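Local coordinates for Mypaa.01249.c (Mycobacterium paratuberculosis, PDB 3RD5), which is of uncertain function but, as a member of the short-chain dehydrogenase/reductase family, probably catalyses an oxidation or reduction, at residues V135-M140 with A195-S200; P12-R17 with R34-R39. All blocks are in the same frame, centred on the assembly; numbering follows the deposited sequence. Where two conformers were deposited one is given.

Both contacts belong to a Rossmann-type fold, at different depths. Interaction 1 is a buried contact in the sheet itself: the parallel strands 133-137 and 191-195 lie side by side, and the loops leaving their C-terminal ends stay together, joined by backbone bonds, a histidine-methionine contact and one water. Interaction 2 lies farther out, its centre about 19 Å from the centre of the chain, where the loop before strand 18-22 meets the end of helix 27-38. Its backbone bond adjoins a small apolar contact, with arginines toward the outside. The two share no secondary-structure element, although helix 226-240 packs on both; the nearest atoms of interactions 1 and 2 are about 9 Å apart.

Interaction 1. Residues V135-M140 with A195-S200; sequences VTVSSM and AHPGYS
Ala195, the last residue of strand 191-195, pairs in parallel with Val137 through two hydrogen bonds to the residues flanking that valine. Its N donates to Thr136 O (3.1 Å), and its O accepts from Ser138 N at 2.8 Å, the straighter bond of the two at 167°. The same carbonyl receives a CA-H...O contact from Val137. The Ala195 methyl and the Val137 side chain lie on one face of the sheet, against helix 226-240 at Ala238 and Thr235.

At His196 the strands have ended but the chains still run together. Its CB packs 3.5 Å from Ser138 O. The imidazole takes the crowded position, CG between the backbone N and carbonyl carbon (chi1 78°), which turns it toward Met140. That side chain, bent at chi2 and chi3, brings CG to 3.6 Å from His196 CE1 and SD to 4.4 Å from the centroid of the His196 ring, oblique to it at 43° off the normal. Phe248 meets the imidazole as well.

Pro197 puts its CD 3.9 Å from Val137 CG1 and also near Ser138 O. Gly198 O accepts from a water that lies 2.9 Å from His196 ND1 and also accepts from Met140 N. Short-chain dehydrogenases generally place cofactor and catalytic groups at these C-terminal strand ends, and the Pro197-Gly198 pair is consistent with the family's cofactor-site motif.

The serines turn to other partners: Ser138 OG bonds Lys169 O, and Ser139 OG bonds His201 O. Val137 O receives Lys169 NZ. Direct backbone bonds thus fix the register while the strands last, and once the chains part a single water bridges Met140 N, His196 ND1 and Gly198 O.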
ATOM      1  N   VAL A 135      -6.049   1.233  -1.931  1.00 11.89           N
ATOM      2  CA  VAL A 135      -5.668  -0.182  -1.750  1.00 11.93           C
ATOM      3  C   VAL A 135      -4.287  -0.186  -1.137  1.00 12.05           C
ATOM      4  O   VAL A 135      -3.338   0.325  -1.766  1.00 12.62           O
ATOM      5  CB  VAL A 135      -5.631  -0.950  -3.081  1.00 11.74           C
ATOM      6  CG1 VAL A 135      -5.209  -2.404  -2.857  1.00 13.61           C
ATOM      7  CG2 VAL A 135      -7.013  -0.906  -3.764  1.00 14.49           C
ATOM      8  N   THR A 136      -4.141  -0.810   0.049  1.00 11.13           N
ATOM      9  CA  THR A 136      -2.815  -0.921   0.705  1.00 11.34           C
ATOM     10  C   THR A 136      -2.364  -2.358   0.683  1.00 11.26           C
ATOM     11  O   THR A 136      -3.148  -3.245   1.072  1.00 12.65           O
ATOM     12  CB  THR A 136      -2.910  -0.339   2.130  1.00 11.70           C
ATOM     13  OG1 THR A 136      -3.316   1.042   2.056  1.00 12.22           O
ATOM     14  CG2 THR A 136      -1.538  -0.380   2.826  1.00 13.64           C
ATOM     15  N   VAL A 137      -1.137  -2.595   0.255  1.00 11.31           N
ATOM     16  CA  VAL A 137      -0.600  -3.942   0.131  1.00 11.23           C
ATOM     17  C   VAL A 137       0.061  -4.335   1.457  1.00 12.25           C
ATOM     18  O   VAL A 137       0.958  -3.627   1.934  1.00 13.38           O
ATOM     19  CB  VAL A 137       0.328  -4.094  -1.096  1.00 11.87           C
ATOM     20  CG1 VAL A 137       0.716  -5.575  -1.270  1.00 13.38           C
ATOM     21  CG2 VAL A 137      -0.378  -3.568  -2.386  1.00 13.51           C
ATOM     22  N   SER A 138      -0.368  -5.465   2.033  1.00 12.06           N
ATOM     23  CA  SER A 138       0.194  -6.040   3.243  1.00 12.21           C
ATOM     24  C   SER A 138       0.866  -7.388   2.952  1.00 11.76           C
ATOM     25  O   SER A 138       1.404  -7.597   1.858  1.00 12.16           O
ATOM     26  CB  SER A 138      -0.906  -6.081   4.293  1.00 12.56           C
ATOM     27  OG  SER A 138      -0.435  -6.555   5.567  1.00 12.50           O
ATOM     28  N   SER A 139       0.898  -8.294   3.922  1.00 12.23           N
ATOM     29  CA  SER A 139       1.608  -9.544   3.811  1.00 12.10           C
ATOM     30  C   SER A 139       1.123 -10.532   4.848  1.00 12.84           C
ATOM     31  O   SER A 139       0.682 -10.112   5.937  1.00 12.87           O
ATOM     32  CB  SER A 139       3.094  -9.284   4.086  1.00 13.06           C
ATOM     33  OG  SER A 139       3.867 -10.480   4.199  1.00 13.61           O
ATOM     34  N   MET A 140       1.287 -11.828   4.588  1.00 13.16           N
ATOM     35  CA  MET A 140       1.161 -12.860   5.621  1.00 14.06           C
ATOM     36  C   MET A 140       2.060 -12.595   6.825  1.00 14.14           C
ATOM     37  O   MET A 140       1.766 -13.062   7.945  1.00 14.48           O
ATOM     38  CB  MET A 140       1.479 -14.239   5.038  1.00 16.54           C
ATOM     39  CG  MET A 140       0.456 -14.793   4.107  1.00 19.26           C
ATOM     40  SD  MET A 140      -1.112 -15.189   4.789  1.00 20.96           S
ATOM     41  CE  MET A 140      -0.639 -16.623   5.747  1.00 22.93           C
ATOM     42  N   ALA A 195      -4.751  -5.792   0.203  1.00 11.20           N
ATOM     43  CA  ALA A 195      -4.414  -7.008  -0.540  1.00 11.95           C
ATOM     44  C   ALA A 195      -3.071  -7.490  -0.077  1.00 11.17           C
ATOM     45  O   ALA A 195      -2.273  -6.726   0.478  1.00 11.56           O
ATOM     46  CB  ALA A 195      -4.372  -6.713  -2.078  1.00 12.02           C
ATOM     47  N   HIS A 196      -2.761  -8.767  -0.313  1.00 11.11           N
ATOM     48  CA  HIS A 196      -1.405  -9.247  -0.116  1.00 11.86           C
ATOM     49  C   HIS A 196      -1.048 -10.271  -1.182  1.00 12.12           C
ATOM     50  O   HIS A 196      -1.936 -10.971  -1.672  1.00 12.57           O
ATOM     51  CB  HIS A 196      -1.203  -9.809   1.316  1.00 11.88           C
ATOM     52  CG  HIS A 196      -1.750 -11.176   1.525  1.00 11.59           C
ATOM     53  ND1 HIS A 196      -0.982 -12.312   1.336  1.00 12.46           N
ATOM     54  CD2 HIS A 196      -2.987 -11.595   1.879  1.00 12.74           C
ATOM     55  CE1 HIS A 196      -1.735 -13.368   1.579  1.00 12.70           C
ATOM     56  NE2 HIS A 196      -2.964 -12.977   1.899  1.00 13.14           N
ATOM     57  N   PRO A 197       0.263 -10.399  -1.485  1.00 11.98           N
ATOM     58  CA  PRO A 197       0.652 -11.126  -2.706  1.00 12.52           C
ATOM     59  C   PRO A 197       0.891 -12.601  -2.490  1.00 14.15           C
ATOM     60  O   PRO A 197       1.278 -13.284  -3.461  1.00 15.92           O
ATOM     61  CB  PRO A 197       1.955 -10.429  -3.111  1.00 12.81           C
ATOM     62  CG  PRO A 197       2.517  -9.968  -1.806  1.00 13.35           C
ATOM     63  CD  PRO A 197       1.324  -9.456  -1.060  1.00 12.07           C
ATOM     64  N   GLY A 198       0.692 -13.126  -1.285  1.00 13.17           N
ATOM     65  CA  GLY A 198       1.051 -14.519  -1.022  1.00 14.11           C
ATOM     66  C   GLY A 198       2.524 -14.706  -0.737  1.00 13.65           C
ATOM     67  O   GLY A 198       3.172 -13.879  -0.108  1.00 14.73           O
ATOM     68  N   TYR A 199       3.068 -15.810  -1.237  1.00 15.17           N
ATOM     69  CA  TYR A 199       4.381 -16.296  -0.834  1.00 16.33           C
ATOM     70  C   TYR A 199       5.547 -15.340  -1.065  1.00 16.92           C
ATOM     71  O   TYR A 199       6.557 -15.399  -0.356  1.00 17.53           O
ATOM     72  CB  TYR A 199       4.692 -17.651  -1.531  1.00 17.21           C
ATOM     73  CG  TYR A 199       4.783 -17.544  -3.045  1.00 17.31           C
ATOM     74  CD1 TYR A 199       5.995 -17.227  -3.657  1.00 20.87           C
ATOM     75  CD2 TYR A 199       3.686 -17.754  -3.856  1.00 17.11           C
ATOM     76  CE1 TYR A 199       6.084 -17.091  -5.039  1.00 20.07           C
ATOM     77  CE2 TYR A 199       3.757 -17.604  -5.255  1.00 17.98           C
ATOM     78  CZ  TYR A 199       4.969 -17.290  -5.832  1.00 19.74           C
ATOM     79  OH  TYR A 199       4.973 -17.192  -7.257  1.00 21.45           O
ATOM     80  N   SER A 200       5.464 -14.496  -2.080  1.00 16.62           N
ATOM     81  CA  SER A 200       6.651 -13.670  -2.432  1.00 17.22           C
ATOM     82  C   SER A 200       7.131 -12.755  -1.343  1.00 17.57           C
ATOM     83  O   SER A 200       8.324 -12.447  -1.283  1.00 19.42           O
ATOM     84  CB  SER A 200       6.353 -12.828  -3.659  1.00 17.80           C
ATOM     85  OG  SER A 200       5.297 -11.961  -3.472  1.00 17.06           O
TER
HETATM   86  O   HOH W   1       1.846 -12.215   1.791  1.00 14.53           O

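Interaction 2. Residues P12-R17 with R34-R39; sequences PSFAQR and RELARR
Arg39 O, just beyond helix 27-38, is held by a backbone amide and a water. Phe14 N donates to it at 2.8 Å and 157°, approaching from above the carbonyl plane, 36° out of it. The water adds a weak second bond and also pairs with Ser13 OG at 2.8 Å. That hydroxyl oxygen has a further task: it accepts from Ala15 N at 3.1 Å, making an ST turn that overlaps the type II turn from Phe14 to Arg17.

Next to this bond the Phe14 ring lies with one face on Leu36. The CD2 methyl of Leu36 sits 3.6 Å from the Phe14 ring centroid and 10° off its normal, a CH-pi contact centred on the ring and nearly equidistant from its six carbons. Val19, Ala41 and Ser240 also touch this ring.

The Arg39 side chain turns toward the loop. Because its CG lies beside the backbone N and the chain bends at chi2 and chi3, it folds over the Pro12-Ser13 peptide, CB 3.6 Å from Pro12 O and the guanidinium oblique to it. NE bonds Leu11 O, while NH2 comes to 3.4 Å from Ser13 N, a meeting of two donors and so no hydrogen bond.

The arrangement closes the first beta-alpha unit of a Rossmann fold: the N-terminal loop entering strand 18-22 packs against the C-terminal end of the helix that follows it.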
ATOM      1  N   PRO A  12     -11.763  -5.388 -15.577  1.00 19.63           N
ATOM      2  CA  PRO A  12     -12.626  -4.508 -16.351  1.00 21.02           C
ATOM      3  C   PRO A  12     -11.841  -3.335 -16.957  1.00 19.00           C
ATOM      4  O   PRO A  12     -10.657  -3.119 -16.637  1.00 18.47           O
ATOM      5  CB  PRO A  12     -13.625  -4.005 -15.317  1.00 21.64           C
ATOM      6  CG  PRO A  12     -12.856  -3.918 -14.104  1.00 22.30           C
ATOM      7  CD  PRO A  12     -11.908  -5.133 -14.129  1.00 19.82           C
ATOM      8  N   SER A  13     -12.494  -2.573 -17.804  1.00 19.55           N
ATOM      9  CA  SER A  13     -11.877  -1.386 -18.373  1.00 18.92           C
ATOM     10  C   SER A  13     -11.575  -0.353 -17.280  1.00 18.15           C
ATOM     11  O   SER A  13     -12.352  -0.148 -16.349  1.00 19.34           O
ATOM     12  CB  SER A  13     -12.794  -0.765 -19.407  1.00 20.73           C
ATOM     13  OG  SER A  13     -12.229   0.429 -19.964  1.00 20.56           O
ATOM     14  N   PHE A  14     -10.404   0.294 -17.420  1.00 16.47           N
ATOM     15  CA  PHE A  14     -10.027   1.459 -16.626  1.00 16.44           C
ATOM     16  C   PHE A  14      -9.907   2.710 -17.514  1.00 16.22           C
ATOM     17  O   PHE A  14      -9.255   3.693 -17.099  1.00 16.33           O
ATOM     18  CB  PHE A  14      -8.715   1.215 -15.843  1.00 15.72           C
ATOM     19  CG  PHE A  14      -8.918   0.478 -14.535  1.00 14.81           C
ATOM     20  CD1 PHE A  14      -9.264  -0.883 -14.526  1.00 15.58           C
ATOM     21  CD2 PHE A  14      -8.783   1.141 -13.298  1.00 15.21           C
ATOM     22  CE1 PHE A  14      -9.474  -1.527 -13.305  1.00 15.36           C
ATOM     23  CE2 PHE A  14      -8.984   0.467 -12.119  1.00 15.71           C
ATOM     24  CZ  PHE A  14      -9.362  -0.854 -12.143  1.00 16.28           C
ATOM     25  N   ALA A  15     -10.552   2.719 -18.682  1.00 17.73           N
ATOM     26  CA  ALA A  15     -10.476   3.859 -19.577  1.00 17.70           C
ATOM     27  C   ALA A  15     -10.853   5.152 -18.887  1.00 19.15           C
ATOM     28  O   ALA A  15     -11.877   5.208 -18.204  1.00 19.70           O
ATOM     29  CB  ALA A  15     -11.417   3.658 -20.785  1.00 19.51           C
ATOM     30  N   GLN A  16     -10.010   6.175 -19.035  1.00 19.84           N
ATOM     31  CA  GLN A  16     -10.271   7.513 -18.469  1.00 23.01           C
ATOM     32  C   GLN A  16     -10.088   7.616 -16.952  1.00 21.09           C
ATOM     33  O   GLN A  16     -10.461   8.636 -16.333  1.00 23.88           O
ATOM     34  CB  GLN A  16     -11.667   8.070 -18.834  1.00 25.31           C
ATOM     35  CG  GLN A  16     -12.009   8.130 -20.302  1.00 30.46           C
ATOM     36  CD  GLN A  16     -11.219   9.196 -21.051  1.00 37.61           C
ATOM     37  OE1 GLN A  16     -10.484   9.986 -20.443  1.00 44.80           O
ATOM     38  NE2 GLN A  16     -11.364   9.219 -22.375  1.00 41.00           N
ATOM     39  N   ARG A  17      -9.589   6.556 -16.332  1.00 17.97           N
ATOM     40  CA  ARG A  17      -9.404   6.539 -14.884  1.00 17.42           C
ATOM     41  C   ARG A  17      -7.916   6.678 -14.559  1.00 17.22           C
ATOM     42  O   ARG A  17      -7.089   6.152 -15.266  1.00 19.13           O
ATOM     43  CB  ARG A  17      -9.967   5.263 -14.240  1.00 17.14           C
ATOM     44  CG  ARG A  17     -11.434   5.031 -14.581  1.00 18.53           C
ATOM     45  CD  ARG A  17     -12.009   3.837 -13.813  1.00 20.06           C
ATOM     46  NE  ARG A  17     -12.291   4.314 -12.479  1.00 19.61           N
ATOM     47  CZ  ARG A  17     -12.245   3.569 -11.386  1.00 20.11           C
ATOM     48  NH1 ARG A  17     -11.967   2.258 -11.462  1.00 18.56           N
ATOM     49  NH2 ARG A  17     -12.515   4.147 -10.215  1.00 19.30           N
ATOM     50  N   ARG A  34       1.390  -2.355 -15.354  1.00 15.11           N
ATOM     51  CA  ARG A  34       1.284  -2.883 -16.727  1.00 16.16           C
ATOM     52  C   ARG A  34      -0.157  -3.304 -17.021  1.00 15.67           C
ATOM     53  O   ARG A  34      -0.710  -2.989 -18.096  1.00 15.75           O
ATOM     54  CB  ARG A  34       2.269  -4.054 -16.930  1.00 17.36           C
ATOM     55  CG  ARG A  34       2.296  -4.635 -18.316  1.00 21.41           C
ATOM     56  CD  ARG A  34       3.077  -5.954 -18.327  1.00 23.89           C
ATOM     57  NE  ARG A  34       2.272  -7.057 -17.754  1.00 23.59           N
ATOM     58  CZ  ARG A  34       2.762  -8.192 -17.249  1.00 26.43           C
ATOM     59  NH1 ARG A  34       4.079  -8.425 -17.177  1.00 28.36           N
ATOM     60  NH2 ARG A  34       1.917  -9.111 -16.832  1.00 27.29           N
ATOM     61  N   GLU A  35      -0.778  -4.071 -16.114  1.00 14.53           N
ATOM     62  CA  GLU A  35      -2.106  -4.609 -16.379  1.00 14.75           C
ATOM     63  C   GLU A  35      -3.165  -3.512 -16.353  1.00 14.53           C
ATOM     64  O   GLU A  35      -4.089  -3.515 -17.172  1.00 16.01           O
ATOM     65  CB  GLU A  35      -2.458  -5.713 -15.386  1.00 15.18           C
ATOM     66  CG  GLU A  35      -1.571  -6.949 -15.475  1.00 16.47           C
ATOM     67  CD  GLU A  35      -1.794  -7.802 -16.720  1.00 22.26           C
ATOM     68  OE1 GLU A  35      -2.806  -7.667 -17.402  1.00 22.27           O
ATOM     69  OE2 GLU A  35      -0.954  -8.707 -16.967  1.00 28.00           O
ATOM     70  N   LEU A  36      -3.056  -2.560 -15.433  1.00 13.70           N
ATOM     71  CA  LEU A  36      -4.020  -1.465 -15.445  1.00 13.83           C
ATOM     72  C   LEU A  36      -3.884  -0.570 -16.693  1.00 14.04           C
ATOM     73  O   LEU A  36      -4.888  -0.143 -17.305  1.00 15.71           O
ATOM     74  CB  LEU A  36      -3.886  -0.620 -14.169  1.00 13.56           C
ATOM     75  CG  LEU A  36      -4.275  -1.378 -12.921  1.00 13.66           C
ATOM     76  CD1 LEU A  36      -3.826  -0.613 -11.667  1.00 17.08           C
ATOM     77  CD2 LEU A  36      -5.810  -1.626 -12.908  1.00 18.06           C
ATOM     78  N   ALA A  37      -2.650  -0.288 -17.112  1.00 14.36           N
ATOM     79  CA  ALA A  37      -2.438   0.494 -18.317  1.00 14.65           C
ATOM     80  C   ALA A  37      -2.987  -0.234 -19.565  1.00 15.09           C
ATOM     81  O   ALA A  37      -3.511   0.404 -20.474  1.00 15.26           O
ATOM     82  CB  ALA A  37      -0.920   0.831 -18.494  1.00 15.56           C
ATOM     83  N   ARG A  38      -2.828  -1.554 -19.620  1.00 16.02           N
ATOM     84  CA  ARG A  38      -3.363  -2.353 -20.751  0.50 16.19           C
ATOM     85  C   ARG A  38      -4.893  -2.216 -20.855  1.00 15.80           C
ATOM     86  O   ARG A  38      -5.451  -2.375 -21.948  1.00 16.61           O
ATOM     87  CB  ARG A  38      -2.957  -3.839 -20.589  0.50 17.65           C
ATOM     88  CG  ARG A  38      -3.503  -4.825 -21.609  0.50 21.15           C
ATOM     89  CD  ARG A  38      -3.271  -6.337 -21.267  0.50 22.21           C
ATOM     90  NE  ARG A  38      -3.756  -6.777 -19.922  0.50 23.14           N
ATOM     91  CZ  ARG A  38      -5.001  -7.212 -19.660  0.50 25.72           C
ATOM     92  NH1 ARG A  38      -5.917  -7.258 -20.632  0.50 27.15           N
ATOM     93  NH2 ARG A  38      -5.340  -7.557 -18.406  0.50 26.55           N
ATOM     94  N   ARG A  39      -5.544  -1.934 -19.717  1.00 16.16           N
ATOM     95  CA  ARG A  39      -7.000  -1.747 -19.648  1.00 17.56           C
ATOM     96  C   ARG A  39      -7.419  -0.278 -19.741  1.00 17.01           C
ATOM     97  O   ARG A  39      -8.586   0.045 -19.501  1.00 18.70           O
ATOM     98  CB  ARG A  39      -7.573  -2.431 -18.417  1.00 19.24           C
ATOM     99  CG  ARG A  39      -7.348  -3.978 -18.406  1.00 23.70           C
ATOM    100  CD  ARG A  39      -7.906  -4.676 -19.549  1.00 30.23           C
ATOM    101  NE  ARG A  39      -9.353  -4.742 -19.470  1.00 34.78           N
ATOM    102  CZ  ARG A  39     -10.200  -4.708 -20.491  1.00 36.23           C
ATOM    103  NH1 ARG A  39      -9.783  -4.585 -21.764  1.00 37.86           N
ATOM    104  NH2 ARG A  39     -11.494  -4.800 -20.237  1.00 34.84           N
TER
HETATM  105  O   HOH W   2     -10.646  -0.366 -22.104  1.00 32.05           O